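PDB 5HR4: MmeI from Methylophilus methylotrophus, which probably transfers a methyl group from S-adenosyl-L-methionine to N6 of adenine in DNA, as part of a combined restriction-modification enzyme. Local coordinates for residues 570-574 and 575-579; 483-487 and 488-492; 415-418 and 419-423. One frame throughout, in Å; residues are numbered along the deposited sequence.

Interaction 1: residues 570-574 and 575-579; sequences WTNEA and SGVAA. With nucleotides of chain B.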
loop_
_atom_site.group_PDB
_atom_site.type_symbol
_atom_site.label_atom_id
_atom_site.label_comp_id
_atom_site.label_asym_id
_atom_site.label_seq_id
_atom_site.Cartn_x
_atom_site.Cartn_y
_atom_site.Cartn_z
ATOM N N TRP A 570 3.096 1.285 -6.848
ATOM C CA TRP A 570 1.923 2.120 -6.647
ATOM C C TRP A 570 2.004 3.388 -7.495
ATOM O O TRP A 570 3.080 3.944 -7.714
ATOM C CB TRP A 570 1.807 2.509 -5.166
ATOM C CG TRP A 570 0.710 3.506 -4.887
ATOM C CD1 TRP A 570 0.820 4.855 -4.896
ATOM C CD2 TRP A 570 -0.683 3.214 -4.607
ATOM N NE1 TRP A 570 -0.406 5.432 -4.628
ATOM C CE2 TRP A 570 -1.341 4.448 -4.449
ATOM C CE3 TRP A 570 -1.425 2.030 -4.482
ATOM C CZ2 TRP A 570 -2.700 4.541 -4.145
ATOM C CZ3 TRP A 570 -2.773 2.118 -4.190
ATOM C CH2 TRP A 570 -3.400 3.370 -4.017
ATOM N N THR A 571 0.847 3.872 -7.938
ATOM C CA THR A 571 0.781 5.201 -8.535
ATOM C C THR A 571 -0.682 5.585 -8.693
ATOM O O THR A 571 -1.576 4.742 -8.590
ATOM C CB THR A 571 1.500 5.286 -9.887
ATOM O OG1 THR A 571 1.666 6.673 -10.231
ATOM C CG2 THR A 571 0.717 4.536 -11.010
ATOM N N ASN A 572 -0.908 6.885 -8.884
ATOM C CA ASN A 572 -2.204 7.453 -9.244
ATOM C C ASN A 572 -1.936 8.852 -9.790
ATOM O O ASN A 572 -0.780 9.276 -9.923
ATOM C CB ASN A 572 -3.199 7.436 -8.070
ATOM C CG ASN A 572 -2.811 8.377 -6.883
ATOM O OD1 ASN A 572 -2.191 9.435 -7.053
ATOM N ND2 ASN A 572 -3.238 7.991 -5.673
ATOM N N GLU A 573 -3.008 9.573 -10.109
ATOM C CA GLU A 573 -2.874 10.819 -10.850
ATOM C C GLU A 573 -2.978 12.044 -9.958
ATOM O O GLU A 573 -3.351 13.119 -10.437
ATOM C CB GLU A 573 -3.916 10.904 -11.971
ATOM C CG GLU A 573 -3.815 9.816 -13.055
ATOM C CD GLU A 573 -4.815 8.690 -12.846
ATOM O OE1 GLU A 573 -5.246 8.466 -11.687
ATOM O OE2 GLU A 573 -5.183 8.036 -13.845
ATOM N N ALA A 574 -2.671 11.919 -8.673
ATOM C CA ALA A 574 -2.811 13.047 -7.769
ATOM C C ALA A 574 -1.449 13.490 -7.266
ATOM O O ALA A 574 -0.422 12.856 -7.521
ATOM C CB ALA A 574 -3.725 12.699 -6.592
ATOM N N SER A 575 -1.449 14.598 -6.532
ATOM C CA SER A 575 -0.202 15.076 -5.970
ATOM C C SER A 575 0.366 14.024 -5.017
ATOM O O SER A 575 -0.328 13.094 -4.581
ATOM C CB SER A 575 -0.412 16.417 -5.259
ATOM O OG SER A 575 -1.052 16.255 -3.997
ATOM N N GLY A 576 1.659 14.150 -4.741
ATOM C CA GLY A 576 2.304 13.391 -3.691
ATOM C C GLY A 576 2.077 11.895 -3.715
ATOM O O GLY A 576 1.662 11.323 -2.708
ATOM N N VAL A 577 2.367 11.241 -4.842
ATOM C CA VAL A 577 2.172 9.802 -4.921
ATOM C C VAL A 577 3.024 9.094 -3.882
ATOM O O VAL A 577 4.222 9.376 -3.745
ATOM C CB VAL A 577 2.505 9.302 -6.330
ATOM C CG1 VAL A 577 2.522 7.788 -6.331
ATOM C CG2 VAL A 577 1.495 9.852 -7.314
ATOM N N ALA A 578 2.418 8.144 -3.168
ATOM C CA ALA A 578 3.150 7.374 -2.170
ATOM C C ALA A 578 4.142 6.428 -2.840
ATOM O O ALA A 578 4.003 6.053 -4.001
ATOM C CB ALA A 578 2.194 6.583 -1.274
ATOM N N ALA A 579 5.170 6.060 -2.085
ATOM C CA ALA A 579 6.248 5.195 -2.551
ATOM C C ALA A 579 6.123 3.873 -1.808
ATOM O O ALA A 579 6.649 3.706 -0.710
ATOM C CB ALA A 579 7.589 5.831 -2.311
ATOM P P DA B 7 5.152 3.094 6.121
ATOM O OP1 DA B 7 4.900 4.473 6.624
ATOM O OP2 DA B 7 4.462 1.949 6.766
ATOM O "O5'" DA B 7 4.924 3.095 4.553
ATOM C "C5'" DA B 7 3.743 2.694 3.988
ATOM C "C4'" DA B 7 3.621 3.415 2.683
ATOM O "O4'" DA B 7 2.417 3.038 2.020
ATOM C "C3'" DA B 7 3.603 4.930 2.797
ATOM O "O3'" DA B 7 4.413 5.436 1.769
ATOM C "C2'" DA B 7 2.127 5.283 2.596
ATOM C "C1'" DA B 7 1.667 4.177 1.664
ATOM N N9 DA B 7 0.277 3.767 1.817
ATOM C C8 DA B 7 -0.395 3.594 2.981
ATOM N N7 DA B 7 -1.603 3.140 2.824
ATOM C C5 DA B 7 -1.726 2.973 1.454
ATOM C C6 DA B 7 -2.784 2.500 0.633
ATOM N N6 DA B 7 -3.971 2.112 1.105
ATOM N N1 DA B 7 -2.574 2.459 -0.697
ATOM C C2 DA B 7 -1.393 2.853 -1.168
ATOM N N3 DA B 7 -0.328 3.301 -0.495
ATOM C C4 DA B 7 -0.568 3.338 0.823
ATOM P P DC B 8 5.154 6.861 1.860
ATOM O OP1 DC B 8 4.565 7.780 2.847
ATOM O OP2 DC B 8 5.163 7.291 0.445
ATOM O "O5'" DC B 8 6.653 6.496 2.273
ATOM C "C5'" DC B 8 6.922 5.450 3.201
ATOM C "C4'" DC B 8 8.289 5.652 3.825
ATOM O "O4'" DC B 8 9.259 4.731 3.233
ATOM C "C3'" DC B 8 8.872 7.048 3.644
ATOM O "O3'" DC B 8 9.603 7.399 4.816
ATOM C "C2'" DC B 8 9.793 6.865 2.434
ATOM C "C1'" DC B 8 10.337 5.457 2.684
ATOM N N1 DC B 8 10.789 4.737 1.436
ATOM C C2 DC B 8 12.137 4.374 1.272
ATOM O O2 DC B 8 12.948 4.653 2.146
ATOM N N3 DC B 8 12.512 3.722 0.153
ATOM C C4 DC B 8 11.606 3.425 -0.781
ATOM N N4 DC B 8 12.020 2.775 -1.865
ATOM C C5 DC B 8 10.228 3.777 -0.636
ATOM C C6 DC B 8 9.869 4.424 0.477
#
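Trp570 and Val577 meet within the loop of the beta hairpin formed by strands 560-569 and 581-588 of the methyltransferase sheet, and an Asx turn at Asn572 bends the loop back. From CB the indole sets out with CG anti to the backbone N (chi1 173°), which swings the ring toward the returning limb and the DNA. CD1 meets CG1 of Val577 at 3.7 Å, at the ring edge and near its plane. Trp570 CD1 also lies 3.5 Å from Ala578 O, and NE1 runs beside the same valine methyl. At the six-membered ring the contact changes character: all six of its atoms lie under C2 of the adenine of DA7 of chain B, which comes within 3.4 Å of Trp570 CZ3. The base stands nearly perpendicular to the indole and directs its C2 edge onto one face, so this is a T-shaped (edge-to-face) contact.

Val577 divides its two methyls between different neighbours. While CG1 lies against the indole and Thr571, CG2 reaches back to the backbone of Asn572 and Ala574, and Val577 CG2 lies 3.7 Å from Asn572 OD1. Asn572 OD1 accepts from Ala574 N at 3.0 Å, with the donor above the carbonyl plane instead of on a lone pair. Asn572 ND2 donates to Tyr315 O, so both ends of the amide are engaged and its rotation is fixed. Past the turn, Ala579 N donates to OP2 of DC8 of chain B at 2.8 Å in an almost straight bond, with an N-H...O angle of 170°.

Interaction 2: residues 483-487 and 488-492; sequences PFVGK and SKQTP. With SFG (sinefungin), chain H; nucleotides of chain B; nucleotides of chain C.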
loop_
_atom_site.group_PDB
_atom_site.type_symbol
_atom_site.label_atom_id
_atom_site.label_comp_id
_atom_site.label_asym_id
_atom_site.label_seq_id
_atom_site.Cartn_x
_atom_site.Cartn_y
_atom_site.Cartn_z
ATOM N N PRO A 483 -5.708 0.657 4.581
ATOM C CA PRO A 483 -4.478 1.421 4.828
ATOM C C PRO A 483 -3.293 0.551 5.209
ATOM O O PRO A 483 -3.439 -0.463 5.902
ATOM C CB PRO A 483 -4.871 2.336 5.989
ATOM C CG PRO A 483 -5.914 1.580 6.696
ATOM C CD PRO A 483 -6.726 0.963 5.595
ATOM N N PHE A 484 -2.104 0.992 4.764
ATOM C CA PHE A 484 -0.834 0.328 5.030
ATOM C C PHE A 484 -0.123 1.088 6.134
ATOM O O PHE A 484 0.173 2.277 5.981
ATOM C CB PHE A 484 0.090 0.313 3.809
ATOM C CG PHE A 484 -0.541 -0.145 2.543
ATOM C CD1 PHE A 484 -1.761 -0.800 2.523
ATOM C CD2 PHE A 484 0.116 0.065 1.344
ATOM C CE1 PHE A 484 -2.312 -1.214 1.313
ATOM C CE2 PHE A 484 -0.428 -0.355 0.150
ATOM C CZ PHE A 484 -1.641 -0.996 0.139
ATOM N N VAL A 485 0.177 0.417 7.230
ATOM C CA VAL A 485 0.937 1.091 8.274
ATOM C C VAL A 485 1.869 0.068 8.902
ATOM O O VAL A 485 1.431 -0.991 9.368
ATOM C CB VAL A 485 0.030 1.754 9.331
ATOM C CG1 VAL A 485 0.903 2.432 10.371
ATOM C CG2 VAL A 485 -0.952 2.782 8.711
ATOM N N GLY A 486 3.159 0.362 8.893
ATOM C CA GLY A 486 4.125 -0.590 9.396
ATOM C C GLY A 486 3.990 -0.797 10.887
ATOM O O GLY A 486 3.396 0.003 11.599
ATOM N N LYS A 487 4.562 -1.904 11.361
ATOM C CA LYS A 487 4.408 -2.289 12.759
ATOM C C LYS A 487 4.954 -1.235 13.711
ATOM O O LYS A 487 4.482 -1.123 14.846
ATOM C CB LYS A 487 5.130 -3.604 12.991
ATOM C CG LYS A 487 6.627 -3.499 12.689
ATOM C CD LYS A 487 7.335 -4.615 13.401
ATOM C CE LYS A 487 8.758 -4.740 12.942
ATOM N NZ LYS A 487 9.326 -5.999 13.473
ATOM N N SER A 488 5.963 -0.479 13.285
ATOM C CA SER A 488 6.635 0.504 14.120
ATOM C C SER A 488 6.279 1.926 13.719
ATOM O O SER A 488 6.996 2.865 14.080
ATOM C CB SER A 488 8.153 0.324 14.059
ATOM O OG SER A 488 8.535 -1.011 14.343
ATOM N N LYS A 489 5.191 2.108 12.974
ATOM C CA LYS A 489 4.771 3.440 12.550
ATOM C C LYS A 489 3.329 3.744 12.942
ATOM O O LYS A 489 2.781 4.759 12.486
ATOM C CB LYS A 489 4.938 3.617 11.027
ATOM C CG LYS A 489 6.341 3.295 10.411
ATOM C CD LYS A 489 7.513 4.019 11.120
ATOM C CE LYS A 489 8.685 4.348 10.169
ATOM N NZ LYS A 489 9.786 3.305 10.129
ATOM N N GLN A 490 2.695 2.902 13.763
ATOM C CA GLN A 490 1.259 3.003 13.998
ATOM C C GLN A 490 0.945 3.547 15.397
ATOM O O GLN A 490 1.680 3.319 16.362
ATOM C CB GLN A 490 0.566 1.644 13.779
ATOM C CG GLN A 490 1.413 0.425 14.105
ATOM C CD GLN A 490 0.657 -0.902 13.980
ATOM O OE1 GLN A 490 0.198 -1.454 14.992
ATOM N NE2 GLN A 490 0.567 -1.445 12.745
ATOM N N THR A 491 -0.158 4.286 15.490
ATOM C CA THR A 491 -0.496 5.021 16.693
ATOM C C THR A 491 -1.040 4.064 17.759
ATOM O O THR A 491 -1.474 2.951 17.440
ATOM C CB THR A 491 -1.512 6.116 16.363
ATOM O OG1 THR A 491 -2.754 5.528 15.957
ATOM C CG2 THR A 491 -1.001 7.038 15.249
ATOM N N PRO A 492 -1.012 4.453 19.044
ATOM C CA PRO A 492 -1.464 3.504 20.077
ATOM C C PRO A 492 -2.867 2.981 19.811
ATOM O O PRO A 492 -3.161 1.811 20.107
ATOM C CB PRO A 492 -1.387 4.322 21.378
ATOM C CG PRO A 492 -0.443 5.442 21.093
ATOM C CD PRO A 492 -0.631 5.756 19.633
HETATM N N SFG H . -9.856 2.996 -1.830
HETATM C CA SFG H . -10.054 4.382 -1.460
HETATM C C SFG H . -10.080 5.187 -2.746
HETATM O O SFG H . -9.924 4.587 -3.832
HETATM O OXT SFG H . -10.261 6.428 -2.738
HETATM C CB SFG H . -8.915 4.858 -0.566
HETATM C CG SFG H . -8.825 3.912 0.622
HETATM C CD SFG H . -7.532 4.253 1.329
HETATM N NE SFG H . -6.470 3.575 0.611
HETATM C "C5'" SFG H . -7.561 3.833 2.808
HETATM C "C4'" SFG H . -8.767 4.417 3.620
HETATM O "O4'" SFG H . -8.901 3.737 4.723
HETATM C "C3'" SFG H . -8.557 5.863 4.105
HETATM O "O3'" SFG H . -9.456 6.643 3.459
HETATM C "C2'" SFG H . -8.790 5.843 5.644
HETATM O "O2'" SFG H . -9.607 7.005 6.095
HETATM C "C1'" SFG H . -9.460 4.754 5.842
HETATM N N9 SFG H . -9.168 4.115 7.087
HETATM C C8 SFG H . -7.997 4.013 7.709
HETATM N N7 SFG H . -8.172 3.291 8.818
HETATM C C5 SFG H . -9.457 2.942 8.873
HETATM C C6 SFG H . -10.154 2.214 9.806
HETATM N N6 SFG H . -9.757 1.564 11.031
HETATM N N1 SFG H . -11.453 1.985 9.660
HETATM C C2 SFG H . -12.090 2.480 8.571
HETATM N N3 SFG H . -11.402 3.205 7.650
HETATM C C4 SFG H . -10.078 3.437 7.802
ATOM P P DA B 7 5.152 3.094 6.121
ATOM O OP1 DA B 7 4.900 4.473 6.624
ATOM O OP2 DA B 7 4.462 1.949 6.766
ATOM O "O5'" DA B 7 4.924 3.095 4.553
ATOM C "C5'" DA B 7 3.743 2.694 3.988
ATOM C "C4'" DA B 7 3.621 3.415 2.683
ATOM O "O4'" DA B 7 2.417 3.038 2.020
ATOM C "C3'" DA B 7 3.603 4.930 2.797
ATOM O "O3'" DA B 7 4.413 5.436 1.769
ATOM C "C2'" DA B 7 2.127 5.283 2.596
ATOM C "C1'" DA B 7 1.667 4.177 1.664
ATOM N N9 DA B 7 0.277 3.767 1.817
ATOM C C8 DA B 7 -0.395 3.594 2.981
ATOM N N7 DA B 7 -1.603 3.140 2.824
ATOM C C5 DA B 7 -1.726 2.973 1.454
ATOM C C6 DA B 7 -2.784 2.500 0.633
ATOM N N6 DA B 7 -3.971 2.112 1.105
ATOM N N1 DA B 7 -2.574 2.459 -0.697
ATOM C C2 DA B 7 -1.393 2.853 -1.168
ATOM N N3 DA B 7 -0.328 3.301 -0.495
ATOM C C4 DA B 7 -0.568 3.338 0.823
ATOM P P DG C 10 14.844 5.994 18.522
ATOM O OP1 DG C 10 15.159 7.347 19.046
ATOM O OP2 DG C 10 15.447 4.856 19.252
ATOM O "O5'" DG C 10 13.270 5.720 18.405
ATOM C "C5'" DG C 10 12.552 6.136 17.225
ATOM C "C4'" DG C 10 11.348 5.234 16.934
ATOM O "O4'" DG C 10 11.776 4.070 16.188
ATOM C "C3'" DG C 10 10.608 4.683 18.151
ATOM O "O3'" DG C 10 9.276 4.461 17.799
ATOM C "C2'" DG C 10 11.325 3.362 18.394
ATOM C "C1'" DG C 10 11.558 2.899 16.964
ATOM N N9 DG C 10 12.710 2.019 16.807
ATOM C C8 DG C 10 13.955 2.184 17.346
ATOM N N7 DG C 10 14.796 1.238 17.017
ATOM C C5 DG C 10 14.053 0.391 16.206
ATOM C C6 DG C 10 14.433 -0.805 15.541
ATOM O O6 DG C 10 15.549 -1.372 15.561
ATOM N N1 DG C 10 13.358 -1.354 14.805
ATOM C C2 DG C 10 12.094 -0.798 14.733
ATOM N N2 DG C 10 11.198 -1.451 14.007
ATOM N N3 DG C 10 11.737 0.319 15.346
ATOM C C4 DG C 10 12.763 0.858 16.067
#
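Gly486 and Lys489 close a type I beta turn through the bond from Lys489 N to Gly486 O (3.1 Å), and Gly486 and Ser488 of the turn also bond to the DNA. Ser488 OG accepts from N2 of DG10 of chain C at 2.7 Å; N2 is a minor-groove group of guanine. Ser488 has OG anti to its carbonyl carbon (chi1 -52°), on the side of the DNA. Gly486 N donates to OP2 of DA7 of chain B at 3.0 Å, and a CB on this residue would crowd the same oxygen. Lys487 extends beyond CG to a salt bridge with Glu545. Gln490 NE2 adds only a weak bond to Gly486 O.

Apolar contact begins where CG1 of Val485 crosses CB of Gln490 at 3.5 Å, drawing the two limbs of the turn together. Upstream, Pro483 and Phe484 end the Asn-Pro-Pro-Phe motif of N6-adenine methyltransferases, which starts at Asn481. Pro483 CG lies 3.4 Å from C8 of sinefungin. The Phe484 ring stacks almost parallel beneath the adenine of DA7, with C6 over its centre and 3.6 Å above its plane, while Phe484 N lies 2.9 Å from adenine N7. An alanine at Phe484 would strip this face of the base of its stacking partner, and the adenine would probably be freer to tilt out of the pocket. The chemistry thus separates by task: a backbone N-H addresses the phosphate and a hydroxyl the minor groove, while an aromatic face holds the adenine, probably the target base, flat beside the cofactor analogue.

Interaction 3: residues 415-418 and 419-423; sequences EEFP and AQIAQ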
loop_
_atom_site.group_PDB
_atom_site.type_symbol
_atom_site.label_atom_id
_atom_site.label_comp_id
_atom_site.label_asym_id
_atom_site.label_seq_id
_atom_site.Cartn_x
_atom_site.Cartn_y
_atom_site.Cartn_z
ATOM N N GLU A 415 -12.877 8.666 8.241
ATOM C CA GLU A 415 -12.928 10.117 8.120
ATOM C C GLU A 415 -14.244 10.523 7.473
ATOM O O GLU A 415 -14.681 9.913 6.496
ATOM C CB GLU A 415 -11.755 10.641 7.292
ATOM C CG GLU A 415 -10.385 10.512 7.951
ATOM C CD GLU A 415 -10.203 11.380 9.221
ATOM O OE1 GLU A 415 -10.321 12.630 9.147
ATOM O OE2 GLU A 415 -9.925 10.804 10.299
ATOM N N GLU A 416 -14.894 11.548 8.025
ATOM C CA GLU A 416 -16.226 11.850 7.519
ATOM C C GLU A 416 -16.178 12.402 6.101
ATOM O O GLU A 416 -17.092 12.148 5.305
ATOM C CB GLU A 416 -16.966 12.825 8.439
ATOM C CG GLU A 416 -18.156 13.493 7.760
ATOM C CD GLU A 416 -19.240 13.910 8.713
ATOM O OE1 GLU A 416 -18.957 14.014 9.927
ATOM O OE2 GLU A 416 -20.383 14.130 8.250
ATOM N N PHE A 417 -15.142 13.159 5.758
ATOM C CA PHE A 417 -15.180 13.819 4.457
ATOM C C PHE A 417 -15.155 12.798 3.321
ATOM O O PHE A 417 -16.079 12.817 2.487
ATOM C CB PHE A 417 -14.065 14.861 4.364
ATOM C CG PHE A 417 -14.139 15.687 3.126
ATOM C CD1 PHE A 417 -15.276 16.406 2.828
ATOM C CD2 PHE A 417 -13.084 15.716 2.243
ATOM C CE1 PHE A 417 -15.345 17.160 1.671
ATOM C CE2 PHE A 417 -13.143 16.460 1.089
ATOM C CZ PHE A 417 -14.268 17.180 0.799
ATOM N N PRO A 418 -14.205 11.856 3.252
ATOM C CA PRO A 418 -14.329 10.805 2.232
ATOM C C PRO A 418 -15.615 10.005 2.360
ATOM O O PRO A 418 -16.176 9.558 1.340
ATOM C CB PRO A 418 -13.087 9.932 2.466
ATOM C CG PRO A 418 -12.623 10.266 3.873
ATOM C CD PRO A 418 -12.997 11.690 4.083
ATOM N N ALA A 419 -16.111 9.808 3.581
ATOM C CA ALA A 419 -17.364 9.071 3.728
ATOM C C ALA A 419 -18.527 9.846 3.135
ATOM O O ALA A 419 -19.482 9.237 2.643
ATOM C CB ALA A 419 -17.642 8.743 5.195
ATOM N N GLN A 420 -18.456 11.183 3.147
ATOM C CA GLN A 420 -19.479 11.981 2.473
ATOM C C GLN A 420 -19.255 12.024 0.961
ATOM O O GLN A 420 -20.219 11.979 0.199
ATOM C CB GLN A 420 -19.524 13.400 3.044
ATOM C CG GLN A 420 -19.938 13.498 4.498
ATOM C CD GLN A 420 -21.445 13.688 4.709
ATOM O OE1 GLN A 420 -22.249 13.355 3.838
ATOM N NE2 GLN A 420 -21.830 14.230 5.888
ATOM N N ILE A 421 -18.000 12.105 0.497
ATOM C CA ILE A 421 -17.746 12.082 -0.948
ATOM C C ILE A 421 -18.266 10.783 -1.551
ATOM O O ILE A 421 -18.985 10.789 -2.550
ATOM C CB ILE A 421 -16.247 12.255 -1.259
ATOM C CG1 ILE A 421 -15.620 13.398 -0.497
ATOM C CG2 ILE A 421 -16.041 12.490 -2.772
ATOM C CD1 ILE A 421 -14.121 13.574 -0.842
ATOM N N ALA A 422 -17.902 9.651 -0.941
ATOM C CA ALA A 422 -18.338 8.351 -1.437
ATOM C C ALA A 422 -19.826 8.358 -1.739
ATOM O O ALA A 422 -20.253 7.899 -2.804
ATOM C CB ALA A 422 -17.995 7.258 -0.424
ATOM N N GLN A 423 -20.625 8.923 -0.834
ATOM C CA GLN A 423 -22.061 8.975 -1.064
ATOM C C GLN A 423 -22.377 9.803 -2.303
ATOM O O GLN A 423 -23.031 9.314 -3.233
ATOM C CB GLN A 423 -22.785 9.521 0.169
ATOM C CG GLN A 423 -24.282 9.268 0.145
ATOM C CD GLN A 423 -24.966 9.559 1.467
ATOM O OE1 GLN A 423 -25.560 10.622 1.650
ATOM N NE2 GLN A 423 -24.912 8.600 2.385
#
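Glu416 OE2 is gripped twice, by Gln420 NE2 one helical turn on (2.8 Å) and by His184 ND1 of helix 183-200. The glutamine uses the anti lone pair of the oxygen, with the carboxylate and amide planes only 19° apart. Glu416 runs extended beyond CG, whereas Gln420 bends at chi2 (-91°), which brings its amide alongside the carboxylate. This is the first turn of helix 416-440, following the strand 409-413 of the Rossmann-like methyltransferase core, with Glu415 at the N-cap position. Glu415 also touches the bound sinefungin.

Backbone bonds then set the helical pattern. Gln420 N reaches Glu416 O at 2.7 Å, Ile421 N reaches Phe417 O at 2.9 Å, and Ala422 N reaches Pro418 O at 2.9 Å. Pro418, which has no N-H, fits this first turn, where no earlier helical carbonyl awaits a donor.

On the inner side Ile421 lays CD1 over one face of the Phe417 ring, 4.0 Å from its centroid, in a CH-pi contact offset toward the rim. His173 and Leu190 also meet this ring, and Phe295 and Phe299 of helix 292-301 receive Ile421. The helix start therefore combines a hydrophobic inner face with a carboxylate whose charge the donors Gln420 NE2 and His184 ND1 would probably help to balance; the shared oxygen of Glu416 ties this turn to helix 183-200.

Overall arrangement
All three are local contacts within the methyltransferase domain: a hairpin loop, a beta turn and the start of a helix, gathered round the place where cofactor analogue and probable target base meet. Interaction 3 is buried and built of protein-protein contacts, with only Glu415 touching sinefungin; interactions 1 and 2 are partly buried and finish against DNA. These two share the adenine of DA7: residues 570-579 meet its C2 edge with an indole face, residues 483-492 its flat side with a phenyl ring. N6 of that adenine faces NE of sinefungin, whose ribose is reached by Glu415. Chemistry follows place: helical bonds and apolar packing inside, backbone N-H groups turned to phosphate and aromatic faces at the DNA.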